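Local coordinates for Phosphoglucosamine/phosphogalactosamine mutase (Sulfolobus tokodaii, PDB 2F7L), which interconverts the 6- and 1-phosphates of glucosamine and of galactosamine, a magnesium-dependent step toward UDP-N-acetylglucosamine and UDP-N-acetylgalactosamine, at residues A[266-271]-A[296-301]; A[321-326]-A[332-337]. One frame throughout, in Å; residues are numbered along the deposited sequence.

Contact 1: A[266-271]-A[296-301]; sequences LSYWAS and SKYNIQ
Tyr268 and Tyr298 meet where a turn of helix 259-272 runs beside the loop 296-301, their CA atoms 8.1 Å apart, with the backbones at the same separation again between Ser271 and Ile300. The gap is bridged chiefly by side chains. Tyr268 has CG anti to its own nitrogen (chi1 166°), which swings the ring out from the helix toward the loop. Its CE1 corner arrives above one face of the Tyr298 ring, off centre toward the rim, and lies 3.3 Å from CE1 of Tyr298. With the ring centroids 4.7 Å apart and the planes inclined at 53°, this is a tilted edge-to-face pair, in which the Tyr268 edge meets a Tyr298 face. Beyond the stack, NZ of Lys297 makes a weak hydrogen bond to OH of Tyr298.

Ile300 fills the second half of the contact. Its chain is extended at chi2 (170°), and the CD1 methyl at its end lies 3.8 Å from OG of Ser271 and also touches the CB of that serine. Behind Ile300, Ile281 of strand 280-284 and Leu295 of helix 290-296 continue the apolar layer, and both also touch Ser267.

The loop owes its course to a Schellman motif that ends helix 290-296: Asn299, with positive phi, is the C-prime residue, and the bonds run from Ile300 N to Leu295 O and from Asn299 N to Ser296 O. The loop belongs to the beta-alpha-beta crossover that leads from strand 280-284 through helix 290-296 to strand 301-305, and helix 259-272 packs beside it in the alpha/beta/alpha domain III of phosphohexose mutases.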
loop_
_atom_site.group_PDB
_atom_site.type_symbol
_atom_site.label_atom_id
_atom_site.label_comp_id
_atom_site.label_asym_id
_atom_site.label_seq_id
_atom_site.Cartn_x
_atom_site.Cartn_y
_atom_site.Cartn_z
ATOM N N LEU A 266 8.799 8.791 8.988
ATOM C CA LEU A 266 9.650 7.888 8.220
ATOM C C LEU A 266 10.277 8.634 7.064
ATOM O O LEU A 266 11.437 8.414 6.715
ATOM C CB LEU A 266 8.824 6.722 7.689
ATOM C CG LEU A 266 8.964 5.370 8.397
ATOM C CD1 LEU A 266 9.257 5.515 9.889
ATOM C CD2 LEU A 266 7.696 4.591 8.155
ATOM N N SER A 267 9.503 9.523 6.460
ATOM C CA SER A 267 10.004 10.313 5.346
ATOM C C SER A 267 11.177 11.146 5.890
ATOM O O SER A 267 12.146 11.451 5.196
ATOM C CB SER A 267 8.882 11.210 4.821
ATOM O OG SER A 267 9.078 11.493 3.449
ATOM N N TYR A 268 11.083 11.495 7.160
ATOM C CA TYR A 268 12.123 12.267 7.816
ATOM C C TYR A 268 13.413 11.444 7.961
ATOM O O TYR A 268 14.473 11.807 7.435
ATOM C CB TYR A 268 11.623 12.707 9.193
ATOM C CG TYR A 268 12.707 13.222 10.087
ATOM C CD1 TYR A 268 13.442 14.356 9.736
ATOM C CD2 TYR A 268 13.027 12.559 11.274
ATOM C CE1 TYR A 268 14.476 14.817 10.546
ATOM C CE2 TYR A 268 14.063 13.011 12.091
ATOM C CZ TYR A 268 14.782 14.140 11.720
ATOM O OH TYR A 268 15.817 14.580 12.511
ATOM N N TRP A 269 13.308 10.342 8.691
ATOM C CA TRP A 269 14.433 9.458 8.921
ATOM C C TRP A 269 15.179 9.117 7.632
ATOM O O TRP A 269 16.400 8.968 7.632
ATOM C CB TRP A 269 13.936 8.176 9.579
ATOM C CG TRP A 269 15.024 7.381 10.180
ATOM C CD1 TRP A 269 15.251 6.046 10.023
ATOM C CD2 TRP A 269 16.030 7.857 11.077
ATOM N NE1 TRP A 269 16.339 5.657 10.770
ATOM C CE2 TRP A 269 16.835 6.750 11.430
ATOM C CE3 TRP A 269 16.332 9.114 11.620
ATOM C CZ2 TRP A 269 17.918 6.862 12.302
ATOM C CZ3 TRP A 269 17.412 9.222 12.488
ATOM C CH2 TRP A 269 18.190 8.101 12.818
ATOM N N ALA A 270 14.445 8.994 6.533
ATOM C CA ALA A 270 15.065 8.657 5.256
ATOM C C ALA A 270 16.097 9.698 4.825
ATOM O O ALA A 270 17.098 9.349 4.188
ATOM C CB ALA A 270 14.007 8.490 4.177
ATOM N N SER A 271 15.856 10.966 5.161
ATOM C CA SER A 271 16.792 12.047 4.820
ATOM C C SER A 271 18.026 11.971 5.722
ATOM O O SER A 271 19.141 12.290 5.304
ATOM C CB SER A 271 16.135 13.412 5.005
ATOM O OG SER A 271 15.826 13.608 6.375
ATOM N N SER A 296 9.013 20.663 6.035
ATOM C CA SER A 296 9.482 21.987 5.629
ATOM C C SER A 296 10.724 22.401 6.403
ATOM O O SER A 296 11.696 22.905 5.829
ATOM C CB SER A 296 8.391 23.034 5.838
ATOM O OG SER A 296 7.519 23.076 4.720
ATOM N N LYS A 297 10.691 22.183 7.710
ATOM C CA LYS A 297 11.823 22.527 8.541
ATOM C C LYS A 297 12.978 21.531 8.410
ATOM O O LYS A 297 13.666 21.233 9.383
ATOM C CB LYS A 297 11.383 22.655 10.005
ATOM C CG LYS A 297 10.619 21.492 10.581
ATOM C CD LYS A 297 10.458 21.674 12.092
ATOM C CE LYS A 297 9.474 20.666 12.695
ATOM N NZ LYS A 297 9.773 19.239 12.323
ATOM N N TYR A 298 13.181 21.018 7.200
ATOM C CA TYR A 298 14.260 20.071 6.919
ATOM C C TYR A 298 14.610 20.183 5.437
ATOM O O TYR A 298 15.488 19.478 4.938
ATOM C CB TYR A 298 13.833 18.644 7.257
ATOM C CG TYR A 298 13.537 18.423 8.723
ATOM C CD1 TYR A 298 14.562 18.263 9.647
ATOM C CD2 TYR A 298 12.225 18.417 9.193
ATOM C CE1 TYR A 298 14.285 18.103 11.012
ATOM C CE2 TYR A 298 11.935 18.262 10.546
ATOM C CZ TYR A 298 12.968 18.107 11.458
ATOM O OH TYR A 298 12.679 17.973 12.808
ATOM N N ASN A 299 13.904 21.073 4.741
ATOM C CA ASN A 299 14.141 21.333 3.320
ATOM C C ASN A 299 13.672 20.243 2.376
ATOM O O ASN A 299 14.021 20.228 1.187
ATOM C CB ASN A 299 15.621 21.609 3.095
ATOM C CG ASN A 299 16.100 22.803 3.883
ATOM O OD1 ASN A 299 17.294 23.078 3.948
ATOM N ND2 ASN A 299 15.161 23.526 4.490
ATOM N N ILE A 300 12.865 19.340 2.918
ATOM C CA ILE A 300 12.323 18.237 2.148
ATOM C C ILE A 300 11.028 18.708 1.499
ATOM O O ILE A 300 10.059 19.000 2.194
ATOM C CB ILE A 300 12.014 17.041 3.070
ATOM C CG1 ILE A 300 13.224 16.750 3.964
ATOM C CG2 ILE A 300 11.668 15.828 2.234
ATOM C CD1 ILE A 300 12.965 15.757 5.081
ATOM N N GLN A 301 11.014 18.812 0.175
ATOM C CA GLN A 301 9.795 19.227 -0.513
ATOM C C GLN A 301 8.885 18.019 -0.573
ATOM O O GLN A 301 9.359 16.884 -0.585
ATOM C CB GLN A 301 10.067 19.625 -1.950
ATOM C CG GLN A 301 11.214 20.537 -2.140
ATOM C CD GLN A 301 11.578 20.663 -3.603
ATOM O OE1 GLN A 301 12.526 21.376 -3.957
ATOM N NE2 GLN A 301 10.829 19.968 -4.468
#

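Contact 2: A[321-326]-A[332-337]; sequences ALAGFE and MYPPHQ
Gly324 and Met332 form an antiparallel hydrogen-bonded pair with two backbone bonds. Gly324 N reaches Met332 O at 3.1 Å, and Met332 N reaches Gly324 O at 2.7 Å.

Van der Waals contact follows the same pair. The Met332 chain, bent at chi2 and chi3, folds back over the peptide between Gly324 and Phe325, with CG 3.2 Å from Gly324 O and SD 3.6 Å from Gly324 C. The same side chain touches Ile312 of helix 309-318. With an alanine in its place, the Gly324 carbonyl and Ile312 would probably lose the cover of the thioether.

The pair belongs to a beta hairpin of strands 323-326 and 329-332, the latter an edge of the domain III sheet; in related phosphohexose mutases the turn of this hairpin contributes to sugar binding. The side chain of Met332 is about 9 Å from that of Asp245, a magnesium ligand by similarity.

Past the hairpin the contact is made by proline. Pro334 sets its ring against backbone, with CD 3.1 Å from Leu322 O and CG 3.7 Å from Ala321 O, while Val316 packs against it as well.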
loop_
_atom_site.group_PDB
_atom_site.type_symbol
_atom_site.label_atom_id
_atom_site.label_comp_id
_atom_site.label_asym_id
_atom_site.label_seq_id
_atom_site.Cartn_x
_atom_site.Cartn_y
_atom_site.Cartn_z
ATOM N N ALA A 321 13.225 10.217 -6.061
ATOM C CA ALA A 321 12.844 10.838 -4.799
ATOM C C ALA A 321 13.468 10.177 -3.571
ATOM O O ALA A 321 14.059 9.100 -3.654
ATOM C CB ALA A 321 11.330 10.843 -4.675
ATOM N N LEU A 322 13.331 10.827 -2.424
ATOM C CA LEU A 322 13.882 10.286 -1.194
ATOM C C LEU A 322 13.043 9.106 -0.758
ATOM O O LEU A 322 13.577 8.064 -0.421
ATOM C CB LEU A 322 13.885 11.347 -0.088
ATOM C CG LEU A 322 14.499 10.923 1.250
ATOM C CD1 LEU A 322 16.007 10.735 1.073
ATOM C CD2 LEU A 322 14.205 11.973 2.322
ATOM N N ALA A 323 11.724 9.286 -0.749
ATOM C CA ALA A 323 10.779 8.242 -0.349
ATOM C C ALA A 323 9.382 8.607 -0.830
ATOM O O ALA A 323 9.186 9.651 -1.457
ATOM C CB ALA A 323 10.769 8.078 1.173
ATOM N N GLY A 324 8.414 7.741 -0.549
ATOM C CA GLY A 324 7.047 8.019 -0.934
ATOM C C GLY A 324 6.166 7.350 0.089
ATOM O O GLY A 324 6.639 6.503 0.829
ATOM N N PHE A 325 4.905 7.748 0.177
ATOM C CA PHE A 325 3.985 7.103 1.100
ATOM C C PHE A 325 2.539 7.531 0.867
ATOM O O PHE A 325 2.270 8.513 0.162
ATOM C CB PHE A 325 4.387 7.347 2.560
ATOM C CG PHE A 325 4.199 8.765 3.031
ATOM C CD1 PHE A 325 5.196 9.721 2.842
ATOM C CD2 PHE A 325 3.024 9.147 3.680
ATOM C CE1 PHE A 325 5.029 11.039 3.297
ATOM C CE2 PHE A 325 2.845 10.448 4.131
ATOM C CZ PHE A 325 3.852 11.398 3.940
ATOM N N GLU A 326 1.613 6.754 1.429
ATOM C CA GLU A 326 0.190 7.040 1.329
ATOM C C GLU A 326 -0.340 7.198 2.738
ATOM O O GLU A 326 0.245 6.679 3.671
ATOM C CB GLU A 326 -0.570 5.900 0.647
ATOM C CG GLU A 326 -0.347 5.776 -0.843
ATOM C CD GLU A 326 -1.637 5.445 -1.596
ATOM O OE1 GLU A 326 -2.376 6.387 -1.987
ATOM O OE2 GLU A 326 -1.925 4.236 -1.787
ATOM N N MET A 332 7.266 3.907 0.759
ATOM C CA MET A 332 8.294 3.385 -0.153
ATOM C C MET A 332 9.683 3.907 0.189
ATOM O O MET A 332 9.903 5.107 0.220
ATOM C CB MET A 332 7.954 3.710 -1.613
ATOM C CG MET A 332 6.877 4.778 -1.805
ATOM S SD MET A 332 5.134 4.268 -1.501
ATOM C CE MET A 332 4.761 3.627 -3.207
ATOM N N TYR A 333 10.607 2.985 0.452
ATOM C CA TYR A 333 11.988 3.308 0.817
ATOM C C TYR A 333 12.898 2.860 -0.326
ATOM O O TYR A 333 13.333 1.720 -0.366
ATOM C CB TYR A 333 12.348 2.579 2.120
ATOM C CG TYR A 333 13.662 2.997 2.724
ATOM C CD1 TYR A 333 13.934 4.335 2.975
ATOM C CD2 TYR A 333 14.655 2.064 2.983
ATOM C CE1 TYR A 333 15.185 4.737 3.459
ATOM C CE2 TYR A 333 15.901 2.443 3.466
ATOM C CZ TYR A 333 16.170 3.782 3.696
ATOM O OH TYR A 333 17.440 4.171 4.083
ATOM N N PRO A 334 13.193 3.768 -1.274
ATOM C CA PRO A 334 14.032 3.522 -2.455
ATOM C C PRO A 334 15.244 2.634 -2.278
ATOM O O PRO A 334 15.403 1.663 -3.003
ATOM C CB PRO A 334 14.383 4.926 -2.926
ATOM C CG PRO A 334 13.116 5.645 -2.647
ATOM C CD PRO A 334 12.764 5.175 -1.245
ATOM N N PRO A 335 16.127 2.956 -1.325
ATOM C CA PRO A 335 17.295 2.088 -1.157
ATOM C C PRO A 335 16.928 0.605 -1.104
ATOM O O PRO A 335 17.684 -0.233 -1.579
ATOM C CB PRO A 335 17.942 2.610 0.133
ATOM C CG PRO A 335 16.867 3.447 0.769
ATOM C CD PRO A 335 16.170 4.075 -0.370
ATOM N N HIS A 336 15.774 0.284 -0.532
ATOM C CA HIS A 336 15.303 -1.098 -0.476
ATOM C C HIS A 336 14.574 -1.353 -1.797
ATOM O O HIS A 336 15.089 -2.009 -2.691
ATOM C CB HIS A 336 14.325 -1.272 0.674
ATOM C CG HIS A 336 13.865 -2.679 0.863
ATOM N ND1 HIS A 336 12.564 -2.995 1.201
ATOM C CD2 HIS A 336 14.546 -3.847 0.849
ATOM C CE1 HIS A 336 12.466 -4.295 1.396
ATOM N NE2 HIS A 336 13.654 -4.836 1.190
ATOM N N GLN A 337 13.357 -0.832 -1.894
ATOM C CA GLN A 337 12.562 -0.931 -3.109
ATOM C C GLN A 337 11.561 0.215 -3.217
ATOM O O GLN A 337 11.272 0.895 -2.225
ATOM C CB GLN A 337 11.864 -2.294 -3.230
ATOM C CG GLN A 337 11.011 -2.766 -2.093
ATOM C CD GLN A 337 10.499 -4.166 -2.367
ATOM O OE1 GLN A 337 10.623 -4.664 -3.485
ATOM N NE2 GLN A 337 9.914 -4.805 -1.361
#

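Both contacts lie in domain III, their centres 12 Å apart, and illustrate how an alpha/beta/alpha sandwich is held by different means at different depths. Contact 1 joins helix to loop on one side of the sheet, chiefly through side chains; buried at Ile300 and Ser271, it reaches the partly exposed surface at its tyrosines. Contact 2, nearer the centre of the chain and mostly buried, pairs neighbouring strands by backbone bonding and runs on into the loop after them, with a proline at its partly exposed margin. They meet at Leu322, whose CD2 packs 3.4 Å from Ser271 N, and at Tyr333, whose CE1 lies 4.0 Å from Ala270 CB, so helix 259-272 takes part in contact 1 and also touches residues of contact 2.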